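Local coordinates for protein sugar isomerase (Sinorhizobium meliloti, PDB 3QC0) that binds a zinc ion in a xylose isomerase-like TIM barrel and probably interconverts sugars as an isomerase, at residues Ala140-Leu144 against Val155-Ala161; Gly173-Tyr179 against Ile200-Cys206. All coordinates share one frame; numbering follows the deposited sequence.

Interaction 1: Ala140-Leu144 against Val155-Ala161; sequences AIEPL and VNTLGQA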
loop_
_atom_site.group_PDB
_atom_site.type_symbol
_atom_site.label_atom_id
_atom_site.label_comp_id
_atom_site.label_asym_id
_atom_site.label_seq_id
_atom_site.Cartn_x
_atom_site.Cartn_y
_atom_site.Cartn_z
ATOM N N ALA A 140 19.678 -5.963 -6.095
ATOM C CA ALA A 140 18.861 -5.676 -4.917
ATOM C C ALA A 140 17.428 -5.464 -5.341
ATOM O O ALA A 140 17.083 -4.401 -5.863
ATOM C CB ALA A 140 19.392 -4.422 -4.170
ATOM N N ILE A 141 16.587 -6.470 -5.115
ATOM C CA ILE A 141 15.143 -6.315 -5.320
ATOM C C ILE A 141 14.631 -5.359 -4.261
ATOM O O ILE A 141 14.783 -5.606 -3.047
ATOM C CB ILE A 141 14.410 -7.666 -5.185
ATOM C CG1 ILE A 141 14.938 -8.724 -6.162
ATOM C CG2 ILE A 141 12.872 -7.467 -5.335
ATOM C CD1 ILE A 141 14.347 -10.132 -5.947
ATOM N N GLU A 142 14.005 -4.289 -4.722
ATOM C CA GLU A 142 13.417 -3.289 -3.812
ATOM C C GLU A 142 11.902 -3.523 -3.786
ATOM O O GLU A 142 11.215 -3.195 -4.737
ATOM C CB GLU A 142 13.734 -1.868 -4.267
ATOM C CG GLU A 142 13.411 -0.838 -3.190
ATOM C CD GLU A 142 13.573 0.590 -3.639
ATOM O OE1 GLU A 142 13.509 0.823 -4.847
ATOM O OE2 GLU A 142 13.757 1.444 -2.755
ATOM N N PRO A 143 11.388 -4.169 -2.726
ATOM C CA PRO A 143 9.900 -4.164 -2.654
ATOM C C PRO A 143 9.428 -2.715 -2.583
ATOM O O PRO A 143 10.017 -1.908 -1.848
ATOM C CB PRO A 143 9.598 -4.951 -1.372
ATOM C CG PRO A 143 10.854 -4.856 -0.553
ATOM C CD PRO A 143 11.997 -4.813 -1.563
ATOM N N LEU A 144 8.375 -2.411 -3.332
ATOM C CA LEU A 144 7.841 -1.069 -3.441
ATOM C C LEU A 144 6.488 -1.026 -2.744
ATOM O O LEU A 144 5.777 -2.024 -2.644
ATOM C CB LEU A 144 7.683 -0.605 -4.889
ATOM C CG LEU A 144 8.674 0.491 -5.327
ATOM C CD1 LEU A 144 10.141 0.003 -5.342
ATOM C CD2 LEU A 144 8.207 1.092 -6.652
ATOM N N VAL A 155 6.427 -6.112 -7.099
ATOM C CA VAL A 155 7.039 -6.765 -5.914
ATOM C C VAL A 155 6.774 -5.757 -4.798
ATOM O O VAL A 155 7.287 -4.642 -4.822
ATOM C CB VAL A 155 8.521 -7.054 -6.042
ATOM C CG1 VAL A 155 9.074 -7.627 -4.688
ATOM C CG2 VAL A 155 8.776 -8.024 -7.223
ATOM N N ASN A 156 5.848 -6.138 -3.900
ATOM C CA ASN A 156 5.249 -5.210 -2.957
ATOM C C ASN A 156 5.367 -5.515 -1.482
ATOM O O ASN A 156 4.849 -4.743 -0.667
ATOM C CB ASN A 156 3.775 -5.048 -3.317
ATOM C CG ASN A 156 3.611 -4.529 -4.719
ATOM O OD1 ASN A 156 3.167 -5.253 -5.613
ATOM N ND2 ASN A 156 4.058 -3.278 -4.945
ATOM N N THR A 157 6.000 -6.637 -1.113
ATOM C CA THR A 157 6.275 -6.923 0.300
ATOM C C THR A 157 7.696 -7.466 0.420
ATOM O O THR A 157 8.227 -8.103 -0.515
ATOM C CB THR A 157 5.286 -7.917 0.930
ATOM O OG1 THR A 157 5.551 -9.239 0.435
ATOM C CG2 THR A 157 3.796 -7.425 0.729
ATOM N N LEU A 158 8.316 -7.206 1.558
ATOM C CA LEU A 158 9.632 -7.771 1.803
ATOM C C LEU A 158 9.574 -9.303 1.785
ATOM O O LEU A 158 10.501 -9.937 1.270
ATOM C CB LEU A 158 10.186 -7.235 3.109
ATOM C CG LEU A 158 11.575 -7.695 3.524
ATOM C CD1 LEU A 158 12.631 -7.381 2.453
ATOM C CD2 LEU A 158 11.921 -7.001 4.876
ATOM N N GLY A 159 8.521 -9.914 2.329
ATOM C CA GLY A 159 8.368 -11.346 2.284
ATOM C C GLY A 159 8.364 -11.914 0.870
ATOM O O GLY A 159 8.995 -12.907 0.588
ATOM N N GLN A 160 7.651 -11.248 -0.030
ATOM C CA GLN A 160 7.600 -11.653 -1.402
ATOM C C GLN A 160 8.982 -11.485 -2.035
ATOM O O GLN A 160 9.422 -12.342 -2.794
ATOM C CB GLN A 160 6.544 -10.827 -2.131
ATOM C CG GLN A 160 6.477 -11.083 -3.624
ATOM C CD GLN A 160 5.738 -9.982 -4.375
ATOM O OE1 GLN A 160 5.509 -8.908 -3.818
ATOM N NE2 GLN A 160 5.427 -10.232 -5.652
ATOM N N ALA A 161 9.636 -10.343 -1.789
ATOM C CA ALA A 161 10.988 -10.129 -2.329
ATOM C C ALA A 161 11.928 -11.240 -1.898
ATOM O O ALA A 161 12.745 -11.756 -2.686
ATOM C CB ALA A 161 11.527 -8.749 -1.930
#
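P143 lies against the turn that leads into helix 158-168. Its CB approaches T157 O at 3.5 Å, its CG rests over the backbone of L158, and its CD meets A161 CB at 4.0 Å, so the ring spans the first turn of the helix. Before it in the chain, I141 CG2 touches both V155 CG1 and A161 CB, 3.9 Å from each; the side chains of I141 and V155 cross at about a right angle. E142, between I141 and P143, turns the other way and binds the zinc ion through OE2. Beyond the proline the contact turns polar. L144 N donates to V155 O in an almost straight bond (2.9 Å, 173°), and L144 O receives N156 ND2 at 3.1 Å from above its carbonyl plane, although the oxygen lies near the plane of the asparagine amide. The same ND2 also bonds to A153 O, while OD1 accepts from R118, which together fix the rotation of the amide. An alanine here removes the whole amide, and is likely to leave the carbonyls of L144 and A153 without this donor and R118 without its mate. T157 is the N-cap: its OG1 accepts from Q160 N. The contact thus fastens the loop after strand 139-141 to the start of helix 158-168; helix 114-135 packs on I141 and V155, strand 172-177 on I141, L158 and A161, and W183 of the second subunit on N156.

Interaction 2: Gly173-Tyr179 against Ile200-Cys206; sequences GVAIDVY and ILAHHIC
Neighbouring parallel strands of the TIM barrel, 172-177 and 200-205, pair here and carry two of the zinc ligands, D177 and H204, at their C-terminal ends. L201 N donates to V174 O, I176 N to A202 O (2.9 Å, 176°), H204 N to I176 O and V178 N to H204 O; a beta bulge shifts the register by one residue between V174 and A175. A175, A202, D177 and H204 share one face of the sheet. On it the alanine CB atoms lie 4.0 Å apart, and A175 CB also sits 4.1 Å from H204 CE1. The D177 side chain, extended with CG anti to the backbone N (chi1 -179°), crosses that of H204 at about a right angle, with the carboxylate and ring planes 67° apart. D177 OD2 comes to 3.4 Å from H204 ND1 at the ring edge, near its plane, because both atoms bind the zinc ion; OD2 also accepts from R219. The other oxygen, OD1, caps helix 178-181 by accepting from Y179 N at 2.9 Å, so one carboxylate serves both metal and helix. Past the strand ends, C206 SG packs 3.6 Å from Y179 CB and lies oblique to the tyrosine ring. On the reverse face, I176 CD1 meets I200 CG1 at 3.9 Å. V178, the first residue of helix 178-181, brings CG1 to the edge of the H203 ring at NE2; the other ring nitrogen, ND1, bonds to R233. Around this buried pair, helix 158-168 covers V174, helix 229-238 packs on V178 and H203, and strand 245-247 flanks 200-205.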
loop_
_atom_site.group_PDB
_atom_site.type_symbol
_atom_site.label_atom_id
_atom_site.label_comp_id
_atom_site.label_asym_id
_atom_site.label_seq_id
_atom_site.Cartn_x
_atom_site.Cartn_y
_atom_site.Cartn_z
ATOM N N GLY A 173 19.613 -10.036 -3.601
ATOM C CA GLY A 173 19.191 -9.704 -2.250
ATOM C C GLY A 173 18.104 -8.656 -2.301
ATOM O O GLY A 173 17.427 -8.523 -3.321
ATOM N N VAL A 174 17.989 -7.900 -1.215
ATOM C CA VAL A 174 16.927 -6.898 -1.085
ATOM C C VAL A 174 17.458 -5.523 -0.689
ATOM O O VAL A 174 18.425 -5.410 0.065
ATOM C CB VAL A 174 15.803 -7.376 -0.082
ATOM C CG1 VAL A 174 15.087 -8.624 -0.612
ATOM C CG2 VAL A 174 16.345 -7.580 1.363
ATOM N N ALA A 175 16.790 -4.483 -1.172
ATOM C CA ALA A 175 16.923 -3.131 -0.679
ATOM C C ALA A 175 15.684 -2.823 0.153
ATOM O O ALA A 175 14.565 -2.917 -0.338
ATOM C CB ALA A 175 17.026 -2.121 -1.858
ATOM N N ILE A 176 15.921 -2.459 1.399
ATOM C CA ILE A 176 14.848 -2.180 2.354
ATOM C C ILE A 176 14.688 -0.679 2.489
ATOM O O ILE A 176 15.527 -0.003 3.090
ATOM C CB ILE A 176 15.092 -2.870 3.734
ATOM C CG1 ILE A 176 15.319 -4.395 3.596
ATOM C CG2 ILE A 176 13.897 -2.560 4.692
ATOM C CD1 ILE A 176 15.717 -5.082 4.902
ATOM N N ASP A 177 13.625 -0.149 1.879
ATOM C CA ASP A 177 13.338 1.294 1.872
ATOM C C ASP A 177 12.155 1.495 2.787
ATOM O O ASP A 177 11.106 0.900 2.581
ATOM C CB ASP A 177 13.041 1.723 0.439
ATOM C CG ASP A 177 12.753 3.203 0.279
ATOM O OD1 ASP A 177 12.230 3.815 1.222
ATOM O OD2 ASP A 177 13.058 3.730 -0.823
ATOM N N VAL A 178 12.367 2.253 3.852
ATOM C CA VAL A 178 11.340 2.411 4.889
ATOM C C VAL A 178 10.040 2.926 4.297
ATOM O O VAL A 178 8.964 2.583 4.801
ATOM C CB VAL A 178 11.816 3.322 6.034
ATOM C CG1 VAL A 178 13.068 2.669 6.713
ATOM C CG2 VAL A 178 12.124 4.761 5.568
ATOM N N TYR A 179 10.116 3.721 3.235
ATOM C CA TYR A 179 8.891 4.263 2.644
ATOM C C TYR A 179 7.983 3.150 2.158
ATOM O O TYR A 179 6.783 3.197 2.251
ATOM C CB TYR A 179 9.187 5.203 1.464
ATOM C CG TYR A 179 8.098 6.210 1.207
ATOM C CD1 TYR A 179 7.869 7.248 2.106
ATOM C CD2 TYR A 179 7.288 6.143 0.072
ATOM C CE1 TYR A 179 6.856 8.174 1.897
ATOM C CE2 TYR A 179 6.287 7.087 -0.165
ATOM C CZ TYR A 179 6.076 8.105 0.761
ATOM O OH TYR A 179 5.104 9.062 0.536
ATOM N N ILE A 200 20.345 -8.720 2.935
ATOM C CA ILE A 200 20.143 -7.254 3.032
ATOM C C ILE A 200 21.300 -6.557 2.328
ATOM O O ILE A 200 22.472 -6.723 2.693
ATOM C CB ILE A 200 19.949 -6.720 4.472
ATOM C CG1 ILE A 200 18.825 -7.499 5.197
ATOM C CG2 ILE A 200 19.719 -5.160 4.424
ATOM C CD1 ILE A 200 18.712 -7.129 6.690
ATOM N N LEU A 201 20.983 -5.821 1.278
ATOM C CA LEU A 201 21.991 -5.095 0.499
ATOM C C LEU A 201 21.954 -3.586 0.651
ATOM O O LEU A 201 22.939 -2.924 0.352
ATOM C CB LEU A 201 21.846 -5.430 -0.984
ATOM C CG LEU A 201 22.171 -6.854 -1.407
ATOM C CD1 LEU A 201 21.769 -7.231 -2.837
ATOM C CD2 LEU A 201 23.711 -7.079 -1.257
ATOM N N ALA A 202 20.820 -3.024 1.066
ATOM C CA ALA A 202 20.703 -1.586 1.184
ATOM C C ALA A 202 19.580 -1.262 2.132
ATOM O O ALA A 202 18.653 -2.076 2.299
ATOM C CB ALA A 202 20.454 -0.925 -0.191
ATOM N N HIS A 203 19.666 -0.064 2.691
ATOM C CA HIS A 203 18.675 0.486 3.627
ATOM C C HIS A 203 18.444 1.924 3.252
ATOM O O HIS A 203 19.382 2.747 3.334
ATOM C CB HIS A 203 19.210 0.363 5.055
ATOM C CG HIS A 203 18.324 0.949 6.104
ATOM N ND1 HIS A 203 18.771 1.234 7.372
ATOM C CD2 HIS A 203 16.999 1.281 6.086
ATOM C CE1 HIS A 203 17.766 1.700 8.095
ATOM N NE2 HIS A 203 16.695 1.786 7.328
ATOM N N HIS A 204 17.235 2.231 2.773
ATOM C CA HIS A 204 16.892 3.578 2.361
ATOM C C HIS A 204 16.016 4.219 3.420
ATOM O O HIS A 204 15.064 3.582 3.932
ATOM C CB HIS A 204 16.151 3.638 1.019
ATOM C CG HIS A 204 16.815 2.896 -0.087
ATOM N ND1 HIS A 204 16.209 2.661 -1.302
ATOM C CD2 HIS A 204 18.057 2.350 -0.165
ATOM C CE1 HIS A 204 17.057 1.986 -2.075
ATOM N NE2 HIS A 204 18.185 1.804 -1.412
ATOM N N ILE A 205 16.306 5.489 3.695
ATOM C CA ILE A 205 15.601 6.251 4.715
ATOM C C ILE A 205 14.978 7.540 4.190
ATOM O O ILE A 205 15.411 8.102 3.200
ATOM C CB ILE A 205 16.487 6.547 5.942
ATOM C CG1 ILE A 205 17.750 7.305 5.527
ATOM C CG2 ILE A 205 16.801 5.241 6.691
ATOM C CD1 ILE A 205 18.547 7.858 6.776
ATOM N N CYS A 206 13.922 7.947 4.905
ATOM C CA CYS A 206 13.022 9.061 4.574
ATOM C C CYS A 206 11.880 8.886 5.587
ATOM O O CYS A 206 12.051 8.186 6.579
ATOM C CB CYS A 206 12.529 9.026 3.125
ATOM S SG CYS A 206 11.656 7.520 2.717
#

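Strand 172-177 ties the two contacts together: it lies between strands 139-141 and 200-205 in the barrel. Across the first border, I141 N probably bonds to G173 O at 2.9 Å and I141 O to A175 N at 3.0 Å, while P143 CD packs 3.4 Å from A175 O. The centres of interactions 1 and 2 are about 10 Å apart, yet both deliver ligands to one zinc ion: E142 from the first, D177 and H204 from the second, with E248 completing the four protein ligands. In the conformer of E142 described here, OE2 lies 3.1 Å from H204 ND1. An unidentified molecule beside E142 and D177, probably from the crystallisation liquor, may mark the pocket over the metal.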